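PDB 2PMA: retropepsin-like aspartic endopeptidase domain-containing protein from Legionella pneumophila subsp. pneumophila str. Philadelphia 1, which is of unknown function but probably acts as a peptidase related to the retropepsin-like aspartic endopeptidases. Local coordinates for residues A[9-14]-A[20-25]; A[96-101]-A[121-126]. One frame throughout, in Å; residues are numbered along the deposited sequence.

How the contacts relate
Contacts 1 and 2 lie in the same curled beta sheet, their centres about 6 Å apart, and both are largely buried. Contact 1 (9-14 with 20-25) is a directly bonded antiparallel hairpin, with one polar side-chain pair on its solvent side. Contact 2 (96-101 with 121-126) joins strands that are not bonded neighbours and meets through methyl groups alone. The two interlock edge to edge: T12 O lies 2.8 Å from K99 N, and K23 O lies 2.8 Å from L123 N, both probable hydrogen bonds. The hairpin thus sits between the two strands whose side chains meet in contact 2, and A11 touches both I98 and L121.

Contact 1: residues A[9-14]-A[20-25]; sequences EKATLI and LSAKLD
K10 reaches across the hairpin to S21, its directly facing partner in a non-hydrogen-bonded antiparallel pair. Its CB lies 4.1 Å from L20 O, at the margin of contact. CG sits beside the backbone N (chi1 -71°), and a second turn at chi2 (-62°) bends the chain over the neighbouring strand. CD then comes within 3.7 Å of S21 OG. CE follows at a similar distance, and NZ ends as donor to S21 OG at 2.9 Å. Beyond the chi2 bend the chain runs extended, laying its methylenes beside the serine.

Beneath this link the backbone supplies two reciprocal pairs. E9 N bonds A22 O at 3.0 Å and A22 N returns to E9 O at 2.8 Å; A11 and L20 repeat the scheme. On the other face of the hairpin A11 CB and A22 CB meet at 4.1 Å, and E9 CG packs on L24 CD1 at 4.0 Å. The carboxylate of E9 turns away from L24 to T142 OG1 and the backbone N atoms of G6 and T143.

The two strand axes make an angle of 118°, evidence of strong twist, and the backbone bonding continues beyond E9 and A22 with L24 and Y7. The chemistry therefore divides by face: an amine-hydroxyl link toward solvent, apolar packing inward, and a buried carboxylate whose several donors probably favour its charged form.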
loop_
_atom_site.group_PDB
_atom_site.type_symbol
_atom_site.label_atom_id
_atom_site.label_comp_id
_atom_site.label_asym_id
_atom_site.label_seq_id
_atom_site.Cartn_x
_atom_site.Cartn_y
_atom_site.Cartn_z
ATOM N N GLU A 9 8.286 -8.446 -0.960
ATOM C CA GLU A 9 9.253 -7.513 -1.543
ATOM C C GLU A 9 9.353 -6.306 -0.639
ATOM O O GLU A 9 8.411 -5.996 0.061
ATOM C CB GLU A 9 8.782 -7.022 -2.927
ATOM C CG GLU A 9 8.750 -8.107 -4.053
ATOM C CD GLU A 9 10.137 -8.557 -4.486
ATOM O OE1 GLU A 9 11.148 -7.904 -4.131
ATOM O OE2 GLU A 9 10.236 -9.578 -5.200
ATOM N N LYS A 10 10.461 -5.580 -0.704
ATOM C CA LYS A 10 10.484 -4.280 -0.021
ATOM C C LYS A 10 9.870 -3.280 -0.989
ATOM O O LYS A 10 10.148 -3.321 -2.204
ATOM C CB LYS A 10 11.922 -3.882 0.334
ATOM C CG LYS A 10 12.557 -4.720 1.457
ATOM C CD LYS A 10 11.814 -4.607 2.795
ATOM C CE LYS A 10 12.687 -5.206 3.941
ATOM N NZ LYS A 10 11.889 -5.075 5.196
ATOM N N ALA A 11 9.008 -2.409 -0.483
ATOM C CA ALA A 11 8.353 -1.378 -1.295
ATOM C C ALA A 11 8.522 -0.081 -0.505
ATOM O O ALA A 11 8.535 -0.107 0.729
ATOM C CB ALA A 11 6.865 -1.669 -1.443
ATOM N N THR A 12 8.645 1.031 -1.202
ATOM C CA THR A 12 8.908 2.282 -0.510
ATOM C C THR A 12 7.750 3.240 -0.712
ATOM O O THR A 12 7.335 3.461 -1.847
ATOM C CB THR A 12 10.222 2.915 -0.994
ATOM O OG1 THR A 12 11.305 2.011 -0.752
ATOM C CG2 THR A 12 10.457 4.256 -0.237
ATOM N N LEU A 13 7.218 3.790 0.389
ATOM C CA LEU A 13 6.190 4.829 0.331
ATOM C C LEU A 13 6.981 6.121 0.222
ATOM O O LEU A 13 7.397 6.693 1.229
ATOM C CB LEU A 13 5.302 4.819 1.593
ATOM C CG LEU A 13 4.280 3.676 1.700
ATOM C CD1 LEU A 13 4.932 2.311 1.554
ATOM C CD2 LEU A 13 3.461 3.706 2.986
ATOM N N ILE A 14 7.203 6.563 -1.015
ATOM C CA ILE A 14 8.235 7.562 -1.296
ATOM C C ILE A 14 8.019 8.921 -0.611
ATOM O O ILE A 14 8.972 9.659 -0.434
ATOM C CB ILE A 14 8.463 7.750 -2.782
ATOM C CG1 ILE A 14 7.196 8.237 -3.475
ATOM C CG2 ILE A 14 8.981 6.420 -3.403
ATOM C CD1 ILE A 14 7.469 8.714 -4.898
ATOM N N LEU A 20 8.936 -0.633 3.508
ATOM C CA LEU A 20 8.186 -1.641 4.278
ATOM C C LEU A 20 8.258 -2.982 3.551
ATOM O O LEU A 20 8.433 -3.018 2.313
ATOM C CB LEU A 20 6.709 -1.251 4.358
ATOM C CG LEU A 20 6.358 0.084 5.020
ATOM C CD1 LEU A 20 4.860 0.288 4.993
ATOM C CD2 LEU A 20 6.877 0.084 6.462
ATOM N N SER A 21 8.159 -4.069 4.304
ATOM C CA SER A 21 7.927 -5.389 3.666
ATOM C C SER A 21 6.493 -5.446 3.170
ATOM O O SER A 21 5.557 -5.098 3.908
ATOM C CB SER A 21 8.166 -6.515 4.680
ATOM O OG SER A 21 9.542 -6.671 4.834
ATOM N N ALA A 22 6.305 -5.834 1.912
ATOM C CA ALA A 22 4.983 -5.869 1.316
ATOM C C ALA A 22 4.750 -7.309 0.858
ATOM O O ALA A 22 5.662 -7.935 0.315
ATOM C CB ALA A 22 4.914 -4.917 0.110
ATOM N N LYS A 23 3.564 -7.841 1.104
ATOM C CA LYS A 23 3.211 -9.133 0.551
ATOM C C LYS A 23 2.481 -8.918 -0.759
ATOM O O LYS A 23 1.581 -8.087 -0.854
ATOM C CB LYS A 23 2.340 -9.942 1.526
ATOM C CG LYS A 23 2.021 -11.349 1.019
ATOM C CD LYS A 23 1.580 -12.268 2.127
ATOM C CE LYS A 23 0.170 -11.907 2.569
ATOM N NZ LYS A 23 -0.370 -13.026 3.446
ATOM N N LEU A 24 2.889 -9.654 -1.793
ATOM C CA LEU A 24 2.220 -9.570 -3.099
ATOM C C LEU A 24 1.254 -10.755 -3.159
ATOM O O LEU A 24 1.676 -11.924 -3.146
ATOM C CB LEU A 24 3.252 -9.623 -4.231
ATOM C CG LEU A 24 3.983 -8.310 -4.549
ATOM C CD1 LEU A 24 4.830 -7.845 -3.372
ATOM C CD2 LEU A 24 4.883 -8.496 -5.801
ATOM N N ASP A 25 -0.039 -10.427 -3.176
ATOM C CA ASP A 25 -1.106 -11.360 -2.856
ATOM C C ASP A 25 -2.056 -11.434 -4.043
ATOM O O ASP A 25 -2.937 -10.597 -4.195
ATOM C CB ASP A 25 -1.863 -10.834 -1.624
ATOM C CG ASP A 25 -2.953 -11.778 -1.133
ATOM O OD1 ASP A 25 -3.290 -12.757 -1.812
ATOM O OD2 ASP A 25 -3.463 -11.557 -0.018
#

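Contact 2: residues A[96-101]-A[121-126]; sequences LNIKLG and LLLGRD. With FMT (formic acid), chain H; ACT (acetate ion), chain E.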
loop_
_atom_site.group_PDB
_atom_site.type_symbol
_atom_site.label_atom_id
_atom_site.label_comp_id
_atom_site.label_asym_id
_atom_site.label_seq_id
_atom_site.Cartn_x
_atom_site.Cartn_y
_atom_site.Cartn_z
ATOM N N LEU A 96 -1.652 6.322 -3.089
ATOM C CA LEU A 96 -0.361 6.265 -2.382
ATOM C C LEU A 96 0.752 6.047 -3.403
ATOM O O LEU A 96 0.644 5.139 -4.220
ATOM C CB LEU A 96 -0.379 5.078 -1.406
ATOM C CG LEU A 96 0.862 4.555 -0.651
ATOM C CD1 LEU A 96 1.233 5.395 0.565
ATOM C CD2 LEU A 96 0.616 3.127 -0.200
ATOM N N ASN A 97 1.810 6.875 -3.335
ATOM C CA ASN A 97 2.973 6.776 -4.241
ATOM C C ASN A 97 3.910 5.710 -3.706
ATOM O O ASN A 97 4.413 5.814 -2.579
ATOM C CB ASN A 97 3.707 8.139 -4.338
ATOM C CG ASN A 97 2.767 9.283 -4.643
ATOM O OD1 ASN A 97 1.901 9.134 -5.487
ATOM N ND2 ASN A 97 2.932 10.443 -3.958
ATOM N N ILE A 98 4.103 4.649 -4.493
ATOM C CA ILE A 98 4.855 3.461 -4.028
ATOM C C ILE A 98 5.912 3.066 -5.058
ATOM O O ILE A 98 5.625 2.984 -6.263
ATOM C CB ILE A 98 3.932 2.251 -3.839
ATOM C CG1 ILE A 98 2.897 2.551 -2.749
ATOM C CG2 ILE A 98 4.732 0.985 -3.443
ATOM C CD1 ILE A 98 1.845 1.498 -2.595
ATOM N N LYS A 99 7.127 2.809 -4.561
ATOM C CA LYS A 99 8.226 2.376 -5.411
ATOM C C LYS A 99 8.504 0.888 -5.149
ATOM O O LYS A 99 8.580 0.452 -4.002
ATOM C CB LYS A 99 9.458 3.246 -5.137
ATOM C CG LYS A 99 10.724 2.844 -5.903
ATOM C CD LYS A 99 11.833 3.807 -5.575
ATOM C CE LYS A 99 12.919 3.790 -6.643
ATOM N NZ LYS A 99 13.722 2.546 -6.539
ATOM N N LEU A 100 8.595 0.110 -6.215
ATOM C CA LEU A 100 8.912 -1.322 -6.138
ATOM C C LEU A 100 10.025 -1.530 -7.161
ATOM O O LEU A 100 9.794 -1.354 -8.365
ATOM C CB LEU A 100 7.682 -2.168 -6.491
ATOM C CG LEU A 100 7.869 -3.693 -6.607
ATOM C CD1 LEU A 100 8.255 -4.259 -5.263
ATOM C CD2 LEU A 100 6.538 -4.329 -7.093
ATOM N N GLY A 101 11.227 -1.861 -6.686
ATOM C CA GLY A 101 12.401 -1.910 -7.574
ATOM C C GLY A 101 12.612 -0.524 -8.146
ATOM O O GLY A 101 12.604 0.464 -7.401
ATOM N N LEU A 121 2.019 -3.880 4.553
ATOM C CA LEU A 121 1.491 -3.448 3.251
ATOM C C LEU A 121 1.169 -4.718 2.461
ATOM O O LEU A 121 1.984 -5.643 2.420
ATOM C CB LEU A 121 2.551 -2.625 2.489
ATOM C CG LEU A 121 2.193 -2.140 1.069
ATOM C CD1 LEU A 121 0.894 -1.323 1.030
ATOM C CD2 LEU A 121 3.372 -1.336 0.431
ATOM N N LEU A 122 -0.016 -4.776 1.870
ATOM C CA LEU A 122 -0.366 -5.912 1.014
ATOM C C LEU A 122 -0.667 -5.311 -0.358
ATOM O O LEU A 122 -1.463 -4.367 -0.462
ATOM C CB LEU A 122 -1.576 -6.607 1.602
ATOM C CG LEU A 122 -2.104 -7.896 0.983
ATOM C CD1 LEU A 122 -2.934 -8.621 2.043
ATOM C CD2 LEU A 122 -2.942 -7.601 -0.280
ATOM N N LEU A 123 -0.040 -5.841 -1.407
ATOM C CA LEU A 123 -0.295 -5.394 -2.768
ATOM C C LEU A 123 -1.093 -6.492 -3.444
ATOM O O LEU A 123 -0.633 -7.618 -3.524
ATOM C CB LEU A 123 1.051 -5.174 -3.485
ATOM C CG LEU A 123 1.950 -4.114 -2.836
ATOM C CD1 LEU A 123 3.253 -4.062 -3.659
ATOM C CD2 LEU A 123 1.221 -2.713 -2.813
ATOM N N GLY A 124 -2.297 -6.166 -3.904
ATOM C CA GLY A 124 -3.176 -7.158 -4.505
ATOM C C GLY A 124 -3.034 -7.117 -6.014
ATOM O O GLY A 124 -2.067 -6.544 -6.539
ATOM N N ARG A 125 -4.004 -7.698 -6.710
ATOM C CA ARG A 125 -3.919 -7.857 -8.161
ATOM C C ARG A 125 -3.856 -6.526 -8.882
ATOM O O ARG A 125 -3.061 -6.376 -9.795
ATOM C CB ARG A 125 -5.084 -8.690 -8.710
ATOM C CG ARG A 125 -5.087 -10.116 -8.176
ATOM C CD ARG A 125 -6.044 -10.981 -9.013
ATOM N NE ARG A 125 -7.465 -10.591 -8.849
ATOM C CZ ARG A 125 -8.249 -10.937 -7.831
ATOM N NH1 ARG A 125 -7.789 -11.666 -6.820
ATOM N NH2 ARG A 125 -9.525 -10.559 -7.819
ATOM N N ASP A 126 -4.665 -5.546 -8.459
ATOM C CA ASP A 126 -4.643 -4.256 -9.135
ATOM C C ASP A 126 -3.236 -3.648 -9.100
ATOM O O ASP A 126 -2.786 -3.119 -10.110
ATOM C CB ASP A 126 -5.666 -3.277 -8.528
ATOM C CG ASP A 126 -7.114 -3.645 -8.872
ATOM O OD1 ASP A 126 -7.336 -4.500 -9.758
ATOM O OD2 ASP A 126 -8.033 -3.063 -8.264
HETATM C C FMT H . -9.211 -8.340 -10.689
HETATM O O1 FMT H . -10.298 -8.930 -10.597
HETATM O O2 FMT H . -8.117 -8.874 -10.919
HETATM C C ACT E . -11.055 -10.617 -5.019
HETATM O O ACT E . -11.759 -9.945 -5.813
HETATM O OXT ACT E . -10.645 -11.732 -5.453
HETATM C CH3 ACT E . -10.735 -10.099 -3.643
#
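I98 ends with its CD1 methyl resting loosely on the CD2 branches of two leucines, L121 and L123, both on the same side of it. The separation is 4.3 Å from I98 CD1 to L123 CD2 and 4.4 Å from I98 CD1 to L121 CD2, nearly equal. The CG1 arm is extended, with CD1 anti to CA (chi2 173°), which carries the methyl to the full length of the side chain. That length is needed: the CA atoms of I98 and L123, the nearest pair, are 10.3 Å apart. L121 and L123, two residues apart on one strand, both point toward I98, and the meeting groups are all methyls.

Past L123 the chain turns at G124, the N-cap residue, into helix 125-130. L122 to D126 read Leu-Leu-Gly-Arg-Asp, resembling the motif that leads into the helix of retropepsins. R125 leaves the contact; its NE donates to formic acid O2 at 2.8 Å, and its NH2 to acetate OXT at 2.9 Å. Both molecules probably come from the crystallisation liquor. R125 NH1 also bonds T26 O, and D126 forms a salt bridge with K29.

Around the methyl cluster, strand 8-13 lends A11 to both I98 and L121, strand 18-24 places A22 against L121 and L24 against L123, and strand 103-112 pairs with strand 90-100 along the edge that strand 8-13 leaves.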